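PDB 4LK4: VESB protease from Vibrio cholerae, which probably acts as a secreted serine endopeptidase of the trypsin (S1) family, cutting peptide bonds in protein substrates. Local coordinates for residues A[53-61]-A[89-100]; A[119-127]-A[233-241]. The protein carries 1 engineered substitution. All blocks are in the same frame, centred on the assembly; numbering follows the deposited sequence.

Interaction 1: residues A[53-61]-A[89-100]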
loop_
_atom_site.group_PDB
_atom_site.type_symbol
_atom_site.label_atom_id
_atom_site.label_comp_id
_atom_site.label_asym_id
_atom_site.label_seq_id
_atom_site.Cartn_x
_atom_site.Cartn_y
_atom_site.Cartn_z
ATOM N N THR A 53 -2.778 2.193 1.950
ATOM C CA THR A 53 -3.759 1.166 2.261
ATOM C C THR A 53 -3.048 -0.139 2.561
ATOM O O THR A 53 -1.838 -0.147 2.703
ATOM C CB THR A 53 -4.768 1.013 1.108
ATOM O OG1 THR A 53 -5.888 0.255 1.571
ATOM C CG2 THR A 53 -4.175 0.285 -0.044
ATOM N N ALA A 54 -3.788 -1.231 2.660
ATOM C CA ALA A 54 -3.254 -2.531 3.035
ATOM C C ALA A 54 -2.983 -3.328 1.763
ATOM O O ALA A 54 -3.732 -3.209 0.804
ATOM C CB ALA A 54 -4.262 -3.252 3.915
ATOM N N ALA A 55 -1.921 -4.129 1.708
ATOM C CA ALA A 55 -1.672 -4.895 0.456
ATOM C C ALA A 55 -2.708 -5.970 0.200
ATOM O O ALA A 55 -3.068 -6.228 -0.950
ATOM C CB ALA A 55 -0.293 -5.514 0.440
ATOM N N HIS A 56 -3.199 -6.621 1.243
ATOM C CA HIS A 56 -4.103 -7.733 0.973
ATOM C C HIS A 56 -5.464 -7.319 0.383
ATOM O O HIS A 56 -6.155 -8.151 -0.166
ATOM C CB HIS A 56 -4.288 -8.612 2.197
ATOM C CG HIS A 56 -5.309 -8.107 3.140
ATOM N ND1 HIS A 56 -4.983 -7.338 4.235
ATOM C CD2 HIS A 56 -6.653 -8.274 3.172
ATOM C CE1 HIS A 56 -6.082 -7.051 4.902
ATOM N NE2 HIS A 56 -7.109 -7.604 4.278
ATOM N N CYS A 57 -5.835 -6.047 0.468
ATOM C CA CYS A 57 -6.993 -5.517 -0.276
ATOM C C CYS A 57 -6.911 -5.816 -1.781
ATOM O O CYS A 57 -7.927 -5.772 -2.489
ATOM C CB CYS A 57 -7.085 -4.002 -0.087
ATOM S SG CYS A 57 -7.442 -3.514 1.620
ATOM N N PHE A 58 -5.706 -6.079 -2.286
ATOM C CA PHE A 58 -5.531 -6.325 -3.704
ATOM C C PHE A 58 -5.079 -7.730 -4.039
ATOM O O PHE A 58 -4.689 -7.962 -5.158
ATOM C CB PHE A 58 -4.574 -5.285 -4.296
ATOM C CG PHE A 58 -4.950 -3.886 -3.966
ATOM C CD1 PHE A 58 -6.017 -3.298 -4.577
ATOM C CD2 PHE A 58 -4.255 -3.174 -3.034
ATOM C CE1 PHE A 58 -6.395 -2.025 -4.279
ATOM C CE2 PHE A 58 -4.624 -1.899 -2.723
ATOM C CZ PHE A 58 -5.719 -1.327 -3.333
ATOM N N ASP A 59 -5.172 -8.685 -3.107
ATOM C CA ASP A 59 -4.809 -10.086 -3.424
ATOM C C ASP A 59 -5.432 -10.519 -4.756
ATOM O O ASP A 59 -4.780 -11.184 -5.583
ATOM C CB ASP A 59 -5.252 -11.067 -2.324
ATOM C CG ASP A 59 -4.387 -11.004 -1.043
ATOM O OD1 ASP A 59 -3.189 -10.664 -1.099
ATOM O OD2 ASP A 59 -4.929 -11.336 0.042
ATOM N N SER A 60 -6.669 -10.108 -5.006
ATOM C CA SER A 60 -7.395 -10.597 -6.194
ATOM C C SER A 60 -7.925 -9.506 -7.119
ATOM O O SER A 60 -8.925 -9.704 -7.806
ATOM C CB SER A 60 -8.556 -11.475 -5.713
ATOM O OG SER A 60 -8.093 -12.586 -4.947
ATOM N N ARG A 61 -7.259 -8.359 -7.124
ATOM C CA ARG A 61 -7.707 -7.184 -7.858
ATOM C C ARG A 61 -6.501 -6.478 -8.394
ATOM O O ARG A 61 -5.416 -6.566 -7.808
ATOM C CB ARG A 61 -8.350 -6.164 -6.937
ATOM C CG ARG A 61 -9.514 -6.638 -6.114
ATOM C CD ARG A 61 -9.971 -5.550 -5.155
ATOM N NE ARG A 61 -10.806 -6.136 -4.106
ATOM C CZ ARG A 61 -12.126 -6.225 -4.168
ATOM N NH1 ARG A 61 -12.802 -5.726 -5.207
ATOM N NH2 ARG A 61 -12.787 -6.799 -3.167
ATOM N N ILE A 89 -0.731 0.224 -8.634
ATOM C CA ILE A 89 -0.650 -0.288 -7.296
ATOM C C ILE A 89 0.792 -0.761 -7.012
ATOM O O ILE A 89 1.393 -1.452 -7.823
ATOM C CB ILE A 89 -1.694 -1.395 -7.088
ATOM C CG1 ILE A 89 -3.091 -0.745 -7.052
ATOM C CG2 ILE A 89 -1.482 -2.102 -5.747
ATOM C CD1 ILE A 89 -4.264 -1.707 -6.964
ATOM N N TYR A 90 1.347 -0.330 -5.880
ATOM C CA TYR A 90 2.624 -0.838 -5.402
ATOM C C TYR A 90 2.370 -1.572 -4.100
ATOM O O TYR A 90 1.857 -0.986 -3.159
ATOM C CB TYR A 90 3.645 0.299 -5.205
ATOM C CG TYR A 90 3.740 1.147 -6.433
ATOM C CD1 TYR A 90 2.910 2.229 -6.625
ATOM C CD2 TYR A 90 4.611 0.828 -7.431
ATOM C CE1 TYR A 90 2.964 2.979 -7.788
ATOM C CE2 TYR A 90 4.701 1.587 -8.572
ATOM C CZ TYR A 90 3.863 2.656 -8.761
ATOM O OH TYR A 90 3.956 3.384 -9.945
ATOM N N ARG A 91 2.684 -2.857 -4.052
ATOM C CA ARG A 91 2.591 -3.597 -2.803
ATOM C C ARG A 91 3.968 -3.888 -2.279
ATOM O O ARG A 91 4.917 -3.962 -3.042
ATOM C CB ARG A 91 1.884 -4.915 -3.042
ATOM C CG ARG A 91 0.481 -4.772 -3.601
ATOM C CD ARG A 91 0.068 -6.098 -4.215
ATOM N NE ARG A 91 -0.859 -6.797 -3.357
ATOM C CZ ARG A 91 -1.007 -8.116 -3.271
ATOM N NH1 ARG A 91 -0.249 -8.960 -3.968
ATOM N NH2 ARG A 91 -1.937 -8.590 -2.440
ATOM N N HIS A 92 4.103 -4.099 -0.980
ATOM C CA HIS A 92 5.407 -4.438 -0.456
ATOM C C HIS A 92 5.860 -5.739 -1.080
ATOM O O HIS A 92 5.107 -6.688 -1.142
ATOM C CB HIS A 92 5.391 -4.567 1.047
ATOM C CG HIS A 92 6.726 -4.316 1.663
ATOM N ND1 HIS A 92 7.718 -5.266 1.679
ATOM C CD2 HIS A 92 7.255 -3.211 2.238
ATOM C CE1 HIS A 92 8.796 -4.773 2.256
ATOM N NE2 HIS A 92 8.543 -3.525 2.605
ATOM N N LEU A 93 7.090 -5.789 -1.564
ATOM C CA LEU A 93 7.569 -6.972 -2.264
ATOM C C LEU A 93 7.875 -8.139 -1.310
ATOM O O LEU A 93 8.021 -9.282 -1.763
ATOM C CB LEU A 93 8.769 -6.618 -3.136
ATOM C CG LEU A 93 8.408 -5.744 -4.349
ATOM C CD1 LEU A 93 9.664 -5.473 -5.156
ATOM C CD2 LEU A 93 7.370 -6.410 -5.244
ATOM N N SER A 94 7.949 -7.843 -0.008
ATOM C CA SER A 94 8.009 -8.855 1.061
ATOM C C SER A 94 6.632 -9.147 1.700
ATOM O O SER A 94 6.534 -9.899 2.669
ATOM C CB SER A 94 9.038 -8.444 2.132
ATOM O OG SER A 94 10.344 -8.334 1.535
ATOM N N TYR A 95 5.566 -8.580 1.151
ATOM C CA TYR A 95 4.212 -8.959 1.570
ATOM C C TYR A 95 4.064 -10.450 1.403
ATOM O O TYR A 95 4.437 -11.004 0.361
ATOM C CB TYR A 95 3.152 -8.245 0.739
ATOM C CG TYR A 95 1.768 -8.825 0.872
ATOM C CD1 TYR A 95 1.093 -8.822 2.090
ATOM C CD2 TYR A 95 1.128 -9.365 -0.226
ATOM C CE1 TYR A 95 -0.189 -9.336 2.201
ATOM C CE2 TYR A 95 -0.130 -9.892 -0.129
ATOM C CZ TYR A 95 -0.790 -9.873 1.082
ATOM O OH TYR A 95 -2.035 -10.432 1.126
ATOM N N SER A 96 3.586 -11.104 2.445
ATOM C CA SER A 96 3.254 -12.525 2.385
ATOM C C SER A 96 1.792 -12.651 2.785
ATOM O O SER A 96 1.418 -12.282 3.901
ATOM C CB SER A 96 4.135 -13.370 3.330
ATOM O OG SER A 96 4.091 -12.884 4.683
ATOM N N PRO A 97 0.963 -13.168 1.889
ATOM C CA PRO A 97 -0.447 -13.307 2.192
ATOM C C PRO A 97 -0.758 -14.378 3.236
ATOM O O PRO A 97 -1.832 -14.346 3.788
ATOM C CB PRO A 97 -1.060 -13.705 0.846
ATOM C CG PRO A 97 0.035 -14.397 0.130
ATOM C CD PRO A 97 1.333 -13.819 0.618
ATOM N N SER A 98 0.134 -15.313 3.529
ATOM C CA SER A 98 -0.245 -16.381 4.472
ATOM C C SER A 98 -0.486 -15.797 5.865
ATOM O O SER A 98 -1.537 -16.035 6.455
ATOM C CB SER A 98 0.768 -17.536 4.514
ATOM O OG SER A 98 2.071 -17.048 4.322
ATOM N N ASN A 99 0.463 -15.006 6.361
ATOM C CA ASN A 99 0.349 -14.398 7.693
ATOM C C ASN A 99 0.322 -12.864 7.652
ATOM O O ASN A 99 0.462 -12.194 8.672
ATOM C CB ASN A 99 1.482 -14.893 8.574
ATOM C CG ASN A 99 2.859 -14.599 7.981
ATOM O OD1 ASN A 99 3.022 -13.805 7.026
ATOM N ND2 ASN A 99 3.869 -15.258 8.541
ATOM N N LEU A 100 0.120 -12.325 6.461
ATOM C CA LEU A 100 -0.039 -10.903 6.236
ATOM C C LEU A 100 1.040 -9.994 6.833
ATOM O O LEU A 100 0.739 -8.863 7.218
ATOM C CB LEU A 100 -1.408 -10.452 6.723
ATOM C CG LEU A 100 -2.668 -11.063 6.108
ATOM C CD1 LEU A 100 -3.892 -10.385 6.720
ATOM C CD2 LEU A 100 -2.675 -10.851 4.615
#

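Interaction 2: residues A[119-127]-A[233-241]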
loop_
_atom_site.group_PDB
_atom_site.type_symbol
_atom_site.label_atom_id
_atom_site.label_comp_id
_atom_site.label_asym_id
_atom_site.label_seq_id
_atom_site.Cartn_x
_atom_site.Cartn_y
_atom_site.Cartn_z
ATOM N N THR A 119 -1.415 13.195 7.990
ATOM C CA THR A 119 -0.059 13.315 8.441
ATOM C C THR A 119 0.292 11.965 9.006
ATOM O O THR A 119 -0.433 11.413 9.841
ATOM C CB THR A 119 0.069 14.436 9.494
ATOM O OG1 THR A 119 -0.293 15.684 8.887
ATOM C CG2 THR A 119 1.507 14.536 10.024
ATOM N N LEU A 120 1.389 11.414 8.507
ATOM C CA LEU A 120 1.830 10.098 8.912
ATOM C C LEU A 120 2.685 10.226 10.136
ATOM O O LEU A 120 3.327 11.243 10.336
ATOM C CB LEU A 120 2.636 9.451 7.792
ATOM C CG LEU A 120 1.893 9.058 6.519
ATOM C CD1 LEU A 120 2.819 8.274 5.605
ATOM C CD2 LEU A 120 0.679 8.225 6.831
ATOM N N ALA A 121 2.692 9.197 10.972
ATOM C CA ALA A 121 3.547 9.208 12.156
ATOM C C ALA A 121 5.044 9.156 11.756
ATOM O O ALA A 121 5.410 8.558 10.745
ATOM C CB ALA A 121 3.200 8.041 13.053
ATOM N N GLY A 122 5.885 9.786 12.577
ATOM C CA GLY A 122 7.315 9.861 12.348
ATOM C C GLY A 122 7.956 8.507 12.530
ATOM O O GLY A 122 7.445 7.655 13.244
ATOM N N PRO A 123 9.092 8.292 11.885
ATOM C CA PRO A 123 9.756 6.984 12.032
ATOM C C PRO A 123 9.960 6.557 13.498
ATOM O O PRO A 123 9.890 5.376 13.802
ATOM C CB PRO A 123 11.118 7.193 11.358
ATOM C CG PRO A 123 11.008 8.459 10.567
ATOM C CD PRO A 123 9.862 9.261 11.081
ATOM N N ALA A 124 10.200 7.509 14.393
ATOM C CA ALA A 124 10.434 7.188 15.793
ATOM C C ALA A 124 9.167 7.118 16.665
ATOM O O ALA A 124 9.254 6.757 17.846
ATOM C CB ALA A 124 11.403 8.205 16.382
ATOM N N THR A 125 8.000 7.467 16.123
ATOM C CA THR A 125 6.824 7.644 16.970
ATOM C C THR A 125 6.306 6.342 17.613
ATOM O O THR A 125 6.018 6.317 18.795
ATOM C CB THR A 125 5.676 8.313 16.202
ATOM O OG1 THR A 125 6.122 9.548 15.633
ATOM C CG2 THR A 125 4.466 8.561 17.133
ATOM N N ARG A 126 6.195 5.265 16.844
ATOM C CA ARG A 126 5.588 4.030 17.348
ATOM C C ARG A 126 6.315 3.460 18.543
ATOM O O ARG A 126 5.694 3.060 19.527
ATOM C CB ARG A 126 5.541 2.972 16.263
ATOM C CG ARG A 126 5.835 1.558 16.743
ATOM C CD ARG A 126 4.561 0.844 16.986
ATOM N NE ARG A 126 4.681 -0.410 17.732
ATOM C CZ ARG A 126 4.501 -0.515 19.040
ATOM N NH1 ARG A 126 4.324 0.563 19.782
ATOM N NH2 ARG A 126 4.526 -1.697 19.610
ATOM N N THR A 127 7.629 3.378 18.462
ATOM C CA THR A 127 8.365 2.824 19.596
ATOM C C THR A 127 8.396 3.785 20.787
ATOM O O THR A 127 8.768 3.345 21.860
ATOM C CB THR A 127 9.785 2.334 19.248
ATOM O OG1 THR A 127 10.607 3.434 18.868
ATOM C CG2 THR A 127 9.745 1.327 18.117
ATOM N N ASN A 233 2.368 -1.205 10.841
ATOM C CA ASN A 233 3.062 -0.156 11.537
ATOM C C ASN A 233 3.630 0.936 10.597
ATOM O O ASN A 233 4.655 0.738 9.964
ATOM C CB ASN A 233 4.170 -0.821 12.331
ATOM C CG ASN A 233 5.045 0.162 13.069
ATOM O OD1 ASN A 233 4.923 1.390 12.918
ATOM N ND2 ASN A 233 5.945 -0.376 13.888
ATOM N N VAL A 234 2.970 2.089 10.524
ATOM C CA VAL A 234 3.385 3.115 9.595
ATOM C C VAL A 234 4.779 3.688 9.894
ATOM O O VAL A 234 5.531 4.032 8.955
ATOM C CB VAL A 234 2.343 4.240 9.514
ATOM C CG1 VAL A 234 2.892 5.487 8.827
ATOM C CG2 VAL A 234 1.134 3.757 8.756
ATOM N N SER A 235 5.142 3.799 11.165
ATOM C CA SER A 235 6.482 4.322 11.511
ATOM C C SER A 235 7.585 3.497 10.879
ATOM O O SER A 235 8.538 4.031 10.325
ATOM C CB SER A 235 6.702 4.331 13.001
ATOM O OG SER A 235 5.953 5.367 13.569
ATOM N N TYR A 236 7.423 2.182 10.937
ATOM C CA TYR A 236 8.429 1.254 10.485
ATOM C C TYR A 236 8.545 1.325 8.970
ATOM O O TYR A 236 9.520 0.835 8.413
ATOM C CB TYR A 236 8.019 -0.152 10.962
ATOM C CG TYR A 236 8.891 -1.313 10.533
ATOM C CD1 TYR A 236 10.034 -1.652 11.242
ATOM C CD2 TYR A 236 8.561 -2.073 9.449
ATOM C CE1 TYR A 236 10.846 -2.719 10.861
ATOM C CE2 TYR A 236 9.356 -3.142 9.050
ATOM C CZ TYR A 236 10.495 -3.454 9.768
ATOM O OH TYR A 236 11.268 -4.508 9.386
ATOM N N PHE A 237 7.533 1.893 8.300
ATOM C CA PHE A 237 7.449 1.855 6.838
ATOM C C PHE A 237 7.618 3.202 6.109
ATOM O O PHE A 237 7.410 3.273 4.895
ATOM C CB PHE A 237 6.144 1.141 6.397
ATOM C CG PHE A 237 6.242 -0.380 6.417
ATOM C CD1 PHE A 237 7.222 -1.037 5.695
ATOM C CD2 PHE A 237 5.361 -1.138 7.170
ATOM C CE1 PHE A 237 7.311 -2.425 5.721
ATOM C CE2 PHE A 237 5.452 -2.506 7.224
ATOM C CZ PHE A 237 6.428 -3.159 6.489
ATOM N N ARG A 238 8.049 4.245 6.815
ATOM C CA ARG A 238 8.152 5.574 6.224
ATOM C C ARG A 238 9.025 5.619 4.972
ATOM O O ARG A 238 8.638 6.247 3.978
ATOM C CB ARG A 238 8.647 6.563 7.267
ATOM C CG ARG A 238 7.682 6.750 8.434
ATOM C CD ARG A 238 6.331 7.211 7.947
ATOM N NE ARG A 238 6.492 8.342 7.047
ATOM C CZ ARG A 238 6.560 9.615 7.431
ATOM N NH1 ARG A 238 6.447 9.946 8.703
ATOM N NH2 ARG A 238 6.738 10.564 6.522
ATOM N N ASP A 239 10.183 4.952 5.004
ATOM C CA ASP A 239 11.051 4.918 3.840
ATOM C C ASP A 239 10.421 4.172 2.692
ATOM O O ASP A 239 10.576 4.577 1.524
ATOM C CB ASP A 239 12.413 4.275 4.153
ATOM C CG ASP A 239 13.259 5.125 5.082
ATOM O OD1 ASP A 239 12.911 6.296 5.343
ATOM O OD2 ASP A 239 14.265 4.604 5.566
ATOM N N TRP A 240 9.741 3.068 2.992
ATOM C CA TRP A 240 9.129 2.304 1.910
ATOM C C TRP A 240 8.058 3.162 1.237
ATOM O O TRP A 240 7.937 3.190 0.006
ATOM C CB TRP A 240 8.575 0.971 2.412
ATOM C CG TRP A 240 7.985 0.173 1.320
ATOM C CD1 TRP A 240 8.634 -0.732 0.527
ATOM C CD2 TRP A 240 6.636 0.231 0.852
ATOM N NE1 TRP A 240 7.760 -1.254 -0.398
ATOM C CE2 TRP A 240 6.530 -0.671 -0.224
ATOM C CE3 TRP A 240 5.505 0.979 1.224
ATOM C CZ2 TRP A 240 5.346 -0.858 -0.923
ATOM C CZ3 TRP A 240 4.343 0.796 0.526
ATOM C CH2 TRP A 240 4.274 -0.119 -0.543
ATOM N N ILE A 241 7.324 3.910 2.057
ATOM C CA ILE A 241 6.258 4.772 1.562
ATOM C C ILE A 241 6.827 5.897 0.717
ATOM O O ILE A 241 6.327 6.190 -0.346
ATOM C CB ILE A 241 5.426 5.367 2.721
ATOM C CG1 ILE A 241 4.650 4.240 3.395
ATOM C CG2 ILE A 241 4.446 6.432 2.217
ATOM C CD1 ILE A 241 4.188 4.556 4.788
HETATM O O HOH W 1 5.034 -2.632 15.832
#

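Interaction 1: residues A[53-61]-A[89-100]
Ile-89, on strand 82-91 of the N-terminal barrel of the trypsin fold, sets its CD1 over one face of the Phe-58 ring, 3.6 Å from the ring centroid, while CB of Cys-57, disulfide-bonded to Cys-41, lies against the opposite face. Two residues on, Arg-91 bends at chi3 (104°), which brings the edge of its guanidinium to Ala-55 O and Asp-59 OD1. Its NH2 bonds to Ala-55 O at 3.0 Å, from the other face of that carbonyl to the one used by Phe-58 N; NE adds a weak bond. The same NH2 forms a salt bridge with Asp-59 OD1 (2.8 Å), the two planar groups nearly perpendicular. Tyr-95, with CG anti to the backbone N (chi1 166°), has Ala-55 CB over its ring centre in a CH-pi contact. Its OH donates to the syn lone pair of Asp-59 OD1 at 2.5 Å, so one carboxylate oxygen clasps both donors. His-56 belongs to the AAHC signature of trypsin-like proteases, and its ND1 bonds to Asp-103, as in the His-Asp pair of their catalytic triad. Leu-100 lies over one face of that ring with CD1, its CD2 3.7 Å from His-56 CB.

Interaction 2: residues A[119-127]-A[233-241]
The carbonyl oxygen of Gly-122 is held by Ser-235 OG at 2.8 Å and, from the opposite face of the carbonyl plane, by Thr-125 N; Thr-125 OG1 adds a weak bond. Ser-235 OG works in both directions, donating to Gly-122 O and accepting from Arg-126 N at 3.3 Å, and so pins the turn that leads into the short helix 125-128. This turn belongs to the connection between the two barrels of the trypsin fold, and the segment it meets leaves the last strand of the second barrel for the C-terminal helix of the protease domain.

Arg-238, in the first turn of that helix, curls back through bends at chi2 (-58°) and chi3 (-50°), which brings NH1 to Ala-121 O at 2.7 Å. The nitrogen stands well above the carbonyl plane, although the oxygen lies close to the guanidinium plane. Leu-120 CB lies over one face of this guanidinium, toward its rim, 3.8 Å above the plane. Farther out, the Leu-120 branches divide: CD1 meets Ile-241 CD1 tip to tip at 4.0 Å, and CD2 reaches Val-234 CG1, crossing at about a right angle.

On the other flank, Arg-126 runs its aliphatic chain across the amide of Asn-233, with CG 3.5 Å from ND2. A water accepts from Arg-126 NE at 2.9 Å and, weakly, from Asn-233 ND2. The polar ends have further partners, Gln-165 for Arg-126 NH2 and Ser-182 O for Asn-233 ND2.

Leu-120 and Ile-241 also rest on Leu-46 of strand 39-46, and Leu-120 and Val-234 on Leu-52 of strand 50-53, both in the first barrel, while Val-234 packs on Ile-214 of strand 211-216 in the second. Leu-120, Val-234 and Ile-241 thus meet where the inter-barrel connection, helix 238-243 and strands of both barrels come together.

In the fold
Along the chain, residues 53-61 leave strand 50-53, and interaction 1 closes a loop of 27 intervening residues that holds strand 66-70 and most of strand 82-91, all within the first barrel. Interaction 2 opens only after that, at 119-127, and closes at 233-241 across 105 intervening residues, enclosing most of the second barrel. The two are therefore in series, neither nested nor crossed, with centres about 18 Å apart. They nevertheless touch, since the ring of His-92 stacks on Trp-240 and meets Phe-237, joining the end of strand 82-91 to helix 238-243. Beyond these, Arg-91 O bonds to Gln-252 of strand 248-258, in the following Ig-like domain.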